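AlkZ (Streptomyces sahachiroi, PDB 5UUJ) is a protein of the AlkZ-like DNA glycosylase family, a largely helical fold that also carries a mixed beta-sheet. Local coordinates at residues Leu50-Arg61 with Ala359-Val367. Residues are numbered along the deposited sequence; the frame is centred on the assembly and turned at random.
Sequences LNVALRQAAPDR and AHVARASGV
Arg61 bonds Ala364 and His360 bonds Leu54, each side chain gripping a backbone carbonyl of the other segment, where the last turns of helix 351-365 end in a Schellman motif at Gly366. Arg61 NH1 donates to Ala364 O at 2.8 Å, with the oxygen close to the guanidinium plane; a bend at chi3 (-68°) turns the group back onto the helix end, and NH2 goes on to a salt bridge with Glu49. In the other direction, His360 NE2 gives a nearly straight bond (166°) to Leu54 O, 3.0 Å away. The oxygen lies in the ring plane, yet NE2 sits above the carbonyl plane rather than on a lone pair. His360 holds CG trans to its own N (chi1 -171°), which carries the imidazole out from the helix to the type I turn from Ala53 to Gln56. Gln56 O lies at the same ring's edge, 3.2 Å from His360 CE1, while Pro59 covers one face with CG. A water joins the backbones as well, donating to Arg363 O and accepting from Arg61 N, with a weak bond to Pro59 O.

Beyond these bonds the packing is mostly apolar and gathers on Ala364. Pro59 CB rests 3.5 Å from Ala364 CA, and Leu50, Ala53 and Leu54 close round the methyl. Leu54 CD2 also reaches Val361 CG2, so helix 45-53 and the chain through Pro59 are tied to a helix that lies against the mixed sheet, where Val361 touches Leu283 and Trp331. The aliphatic part of Arg363 crosses the proline ring at a slant, CG standing 3.9 Å from Pro59 CD.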
ATOM      1  N   LEU A  50      -6.797  10.666   3.370  1.00 19.01           N
ATOM      2  CA  LEU A  50      -7.835  10.288   4.319  1.00 21.55           C
ATOM      3  C   LEU A  50      -7.387   9.138   5.212  1.00 19.51           C
ATOM      4  O   LEU A  50      -7.605   9.162   6.420  1.00 25.00           O
ATOM      5  CB  LEU A  50      -9.118   9.905   3.577  1.00 16.48           C
ATOM      6  CG  LEU A  50     -10.317   9.508   4.438  1.00 17.65           C
ATOM      7  CD1 LEU A  50     -10.803  10.689   5.268  1.00 16.16           C
ATOM      8  CD2 LEU A  50     -11.438   8.958   3.571  1.00 17.21           C
ATOM      9  N   ASN A  51      -6.750   8.135   4.617  1.00 17.75           N
ATOM     10  CA  ASN A  51      -6.373   6.935   5.356  1.00 20.16           C
ATOM     11  C   ASN A  51      -5.280   7.194   6.390  1.00 20.86           C
ATOM     12  O   ASN A  51      -5.198   6.498   7.404  1.00 20.54           O
ATOM     13  CB  ASN A  51      -5.935   5.842   4.387  1.00 22.68           C
ATOM     14  CG  ASN A  51      -7.091   5.317   3.547  1.00 35.23           C
ATOM     15  OD1 ASN A  51      -8.258   5.423   3.939  1.00 30.34           O
ATOM     16  ND2 ASN A  51      -6.772   4.746   2.390  1.00 32.42           N
ATOM     17  N   VAL A  52      -4.447   8.196   6.139  1.00 14.98           N
ATOM     18  CA  VAL A  52      -3.488   8.640   7.141  1.00 14.99           C
ATOM     19  C   VAL A  52      -4.214   9.439   8.224  1.00 15.01           C
ATOM     20  O   VAL A  52      -4.008   9.213   9.418  1.00 15.03           O
ATOM     21  CB  VAL A  52      -2.362   9.491   6.512  1.00 15.14           C
ATOM     22  CG1 VAL A  52      -1.455  10.082   7.583  1.00 15.33           C
ATOM     23  CG2 VAL A  52      -1.549   8.643   5.545  1.00 15.12           C
ATOM     24  N   ALA A  53      -5.077  10.358   7.801  1.00 15.09           N
ATOM     25  CA  ALA A  53      -5.760  11.259   8.729  1.00 15.15           C
ATOM     26  C   ALA A  53      -6.672  10.505   9.690  1.00 15.03           C
ATOM     27  O   ALA A  53      -6.791  10.877  10.858  1.00 15.02           O
ATOM     28  CB  ALA A  53      -6.557  12.301   7.963  1.00 15.37           C
ATOM     29  N   LEU A  54      -7.318   9.451   9.199  1.00 15.01           N
ATOM     30  CA  LEU A  54      -8.209   8.657  10.035  1.00 15.04           C
ATOM     31  C   LEU A  54      -7.433   7.915  11.122  1.00 15.02           C
ATOM     32  O   LEU A  54      -8.005   7.499  12.125  1.00 15.10           O
ATOM     33  CB  LEU A  54      -9.002   7.664   9.185  1.00 15.21           C
ATOM     34  CG  LEU A  54     -10.090   8.247   8.275  1.00 15.44           C
ATOM     35  CD1 LEU A  54     -10.627   7.175   7.344  1.00 15.73           C
ATOM     36  CD2 LEU A  54     -11.221   8.854   9.082  1.00 15.56           C
ATOM     37  N   ARG A  55      -6.128   7.760  10.923  1.00 15.00           N
ATOM     38  CA  ARG A  55      -5.281   7.060  11.886  1.00 15.14           C
ATOM     39  C   ARG A  55      -4.622   8.028  12.872  1.00 15.21           C
ATOM     40  O   ARG A  55      -3.649   7.684  13.549  1.00 15.45           O
ATOM     41  CB  ARG A  55      -4.228   6.237  11.141  1.00 15.22           C
ATOM     42  CG  ARG A  55      -4.808   4.973  10.534  1.00 15.31           C
ATOM     43  CD  ARG A  55      -3.800   4.232   9.691  1.00 15.38           C
ATOM     44  NE  ARG A  55      -4.221   2.860   9.437  1.00 15.63           N
ATOM     45  CZ  ARG A  55      -5.103   2.500   8.509  1.00 15.66           C
ATOM     46  NH1 ARG A  55      -5.675   3.413   7.737  1.00 15.45           N
ATOM     47  NH2 ARG A  55      -5.415   1.222   8.353  1.00 16.04           N
ATOM     48  N   GLN A  56      -5.176   9.235  12.948  1.00 15.13           N
ATOM     49  CA  GLN A  56      -4.716  10.254  13.885  1.00 16.22           C
ATOM     50  C   GLN A  56      -5.864  10.686  14.790  1.00 15.22           C
ATOM     51  O   GLN A  56      -6.943  11.025  14.306  1.00 15.09           O
ATOM     52  CB  GLN A  56      -4.152  11.457  13.132  1.00 15.38           C
ATOM     53  CG  GLN A  56      -2.901  11.136  12.326  1.00 16.72           C
ATOM     54  CD  GLN A  56      -2.563  12.212  11.313  1.00 18.73           C
ATOM     55  OE1 GLN A  56      -3.447  12.881  10.779  1.00 16.78           O
ATOM     56  NE2 GLN A  56      -1.276  12.384  11.044  1.00 18.47           N
ATOM     57  N   ALA A  57      -5.624  10.667  16.100  1.00 15.40           N
ATOM     58  CA  ALA A  57      -6.640  11.023  17.090  1.00 15.46           C
ATOM     59  C   ALA A  57      -7.245  12.382  16.773  1.00 15.30           C
ATOM     60  O   ALA A  57      -8.451  12.582  16.905  1.00 15.19           O
ATOM     61  CB  ALA A  57      -6.044  11.022  18.487  1.00 15.67           C
ATOM     62  N   ALA A  58      -6.387  13.307  16.361  1.00 15.48           N
ATOM     63  CA  ALA A  58      -6.814  14.593  15.830  1.00 15.57           C
ATOM     64  C   ALA A  58      -6.452  14.633  14.348  1.00 15.59           C
ATOM     65  O   ALA A  58      -5.339  15.028  13.998  1.00 15.84           O
ATOM     66  CB  ALA A  58      -6.152  15.738  16.584  1.00 15.96           C
ATOM     67  N   PRO A  59      -7.383  14.198  13.475  1.00 15.40           N
ATOM     68  CA  PRO A  59      -7.130  14.089  12.031  1.00 15.44           C
ATOM     69  C   PRO A  59      -6.444  15.309  11.432  1.00 15.81           C
ATOM     70  O   PRO A  59      -6.892  16.441  11.618  1.00 16.10           O
ATOM     71  CB  PRO A  59      -8.532  13.911  11.450  1.00 15.41           C
ATOM     72  CG  PRO A  59      -9.267  13.187  12.512  1.00 15.27           C
ATOM     73  CD  PRO A  59      -8.740  13.730  13.817  1.00 17.88           C
ATOM     74  N   ASP A  60      -5.351  15.057  10.720  1.00 16.77           N
ATOM     75  CA  ASP A  60      -4.525  16.110  10.143  1.00 22.27           C
ATOM     76  C   ASP A  60      -4.142  15.731   8.714  1.00 19.48           C
ATOM     77  O   ASP A  60      -3.008  15.328   8.450  1.00 16.38           O
ATOM     78  CB  ASP A  60      -3.281  16.328  11.011  1.00 17.53           C
ATOM     79  CG  ASP A  60      -2.448  17.508  10.562  1.00 22.01           C
ATOM     80  OD1 ASP A  60      -2.942  18.322   9.755  1.00 26.54           O
ATOM     81  OD2 ASP A  60      -1.296  17.627  11.032  1.00 23.42           O
ATOM     82  N   ARG A  61      -5.095  15.860   7.795  1.00 22.93           N
ATOM     83  CA  ARG A  61      -4.924  15.324   6.448  1.00 26.50           C
ATOM     84  C   ARG A  61      -3.833  16.055   5.673  1.00 22.82           C
ATOM     85  O   ARG A  61      -3.251  15.493   4.747  1.00 22.38           O
ATOM     86  CB  ARG A  61      -6.251  15.370   5.670  1.00 23.49           C
ATOM     87  CG  ARG A  61      -6.715  16.755   5.227  1.00 25.89           C
ATOM     88  CD  ARG A  61      -8.014  16.688   4.405  1.00 26.15           C
ATOM     89  NE  ARG A  61      -7.837  16.054   3.092  1.00 26.53           N
ATOM     90  CZ  ARG A  61      -8.397  14.906   2.699  1.00 25.33           C
ATOM     91  NH1 ARG A  61      -9.197  14.214   3.501  1.00 22.94           N
ATOM     92  NH2 ARG A  61      -8.156  14.443   1.480  1.00 25.60           N
ATOM     93  N   ALA A 359     -18.098  11.827  12.799  1.00 20.20           N
ATOM     94  CA  ALA A 359     -17.470  13.059  13.268  1.00 21.28           C
ATOM     95  C   ALA A 359     -15.958  13.001  13.083  1.00 23.30           C
ATOM     96  O   ALA A 359     -15.316  14.013  12.797  1.00 20.85           O
ATOM     97  CB  ALA A 359     -17.812  13.304  14.721  1.00 23.67           C
ATOM     98  N   HIS A 360     -15.398  11.808  13.256  1.00 20.06           N
ATOM     99  CA  HIS A 360     -13.974  11.582  13.045  1.00 19.64           C
ATOM    100  C   HIS A 360     -13.644  11.705  11.555  1.00 18.01           C
ATOM    101  O   HIS A 360     -12.644  12.317  11.180  1.00 17.97           O
ATOM    102  CB  HIS A 360     -13.576  10.205  13.580  1.00 20.01           C
ATOM    103  CG  HIS A 360     -12.099   9.963  13.601  1.00 20.30           C
ATOM    104  ND1 HIS A 360     -11.245  10.644  14.436  1.00 21.93           N
ATOM    105  CD2 HIS A 360     -11.331   9.096  12.895  1.00 19.61           C
ATOM    106  CE1 HIS A 360     -10.007  10.214  14.244  1.00 22.09           C
ATOM    107  NE2 HIS A 360     -10.036   9.277  13.316  1.00 20.69           N
ATOM    108  N   VAL A 361     -14.499  11.131  10.715  1.00 17.10           N
ATOM    109  CA  VAL A 361     -14.339  11.215   9.268  1.00 16.20           C
ATOM    110  C   VAL A 361     -14.519  12.654   8.793  1.00 16.52           C
ATOM    111  O   VAL A 361     -13.834  13.102   7.875  1.00 16.36           O
ATOM    112  CB  VAL A 361     -15.341  10.292   8.536  1.00 15.89           C
ATOM    113  CG1 VAL A 361     -15.327  10.539   7.027  1.00 15.70           C
ATOM    114  CG2 VAL A 361     -15.025   8.834   8.828  1.00 15.98           C
ATOM    115  N   ALA A 362     -15.447  13.373   9.420  1.00 17.83           N
ATOM    116  CA  ALA A 362     -15.702  14.763   9.065  1.00 22.39           C
ATOM    117  C   ALA A 362     -14.446  15.603   9.269  1.00 20.42           C
ATOM    118  O   ALA A 362     -14.064  16.391   8.402  1.00 24.39           O
ATOM    119  CB  ALA A 362     -16.854  15.323   9.886  1.00 22.96           C
ATOM    120  N   ARG A 363     -13.804  15.426  10.419  1.00 19.55           N
ATOM    121  CA  ARG A 363     -12.587  16.160  10.740  1.00 24.02           C
ATOM    122  C   ARG A 363     -11.465  15.781   9.775  1.00 24.02           C
ATOM    123  O   ARG A 363     -10.686  16.633   9.347  1.00 20.16           O
ATOM    124  CB  ARG A 363     -12.168  15.885  12.185  1.00 21.87           C
ATOM    125  CG  ARG A 363     -11.012  16.738  12.697  1.00 29.95           C
ATOM    126  CD  ARG A 363     -11.404  18.202  12.898  1.00 25.82           C
ATOM    127  NE  ARG A 363     -11.376  18.967  11.654  1.00 34.19           N
ATOM    128  CZ  ARG A 363     -10.278  19.493  11.113  1.00 36.78           C
ATOM    129  NH1 ARG A 363      -9.097  19.336  11.698  1.00 34.93           N
ATOM    130  NH2 ARG A 363     -10.359  20.174   9.976  1.00 39.08           N
ATOM    131  N   ALA A 364     -11.400  14.499   9.427  1.00 18.04           N
ATOM    132  CA  ALA A 364     -10.395  14.007   8.490  1.00 20.53           C
ATOM    133  C   ALA A 364     -10.663  14.493   7.067  1.00 17.19           C
ATOM    134  O   ALA A 364      -9.775  14.442   6.219  1.00 17.28           O
ATOM    135  CB  ALA A 364     -10.342  12.488   8.520  1.00 16.69           C
ATOM    136  N   SER A 365     -11.886  14.960   6.814  1.00 19.82           N
ATOM    137  CA  SER A 365     -12.273  15.461   5.495  1.00 23.26           C
ATOM    138  C   SER A 365     -12.209  16.987   5.427  1.00 29.67           C
ATOM    139  O   SER A 365     -12.351  17.575   4.354  1.00 28.43           O
ATOM    140  CB  SER A 365     -13.687  14.996   5.136  1.00 17.59           C
ATOM    141  OG  SER A 365     -13.812  13.592   5.264  1.00 19.72           O
ATOM    142  N   GLY A 366     -12.008  17.626   6.574  1.00 22.28           N
ATOM    143  CA  GLY A 366     -11.911  19.073   6.630  1.00 26.67           C
ATOM    144  C   GLY A 366     -13.259  19.769   6.585  1.00 30.31           C
ATOM    145  O   GLY A 366     -13.359  20.909   6.130  1.00 35.30           O
ATOM    146  N   VAL A 367     -14.295  19.084   7.060  1.00 29.18           N
ATOM    147  CA  VAL A 367     -15.624  19.673   7.163  1.00 29.83           C
ATOM    148  C   VAL A 367     -16.109  19.601   8.606  1.00 26.97           C
ATOM    149  O   VAL A 367     -15.613  18.801   9.400  1.00 27.99           O
ATOM    150  CB  VAL A 367     -16.637  18.971   6.232  1.00 31.15           C
ATOM    151  CG1 VAL A 367     -16.195  19.108   4.785  1.00 25.41           C
ATOM    152  CG2 VAL A 367     -16.800  17.501   6.606  1.00 24.75           C
TER
HETATM  153  O   HOH W   1      -7.603  16.997   9.079  1.00 27.87           O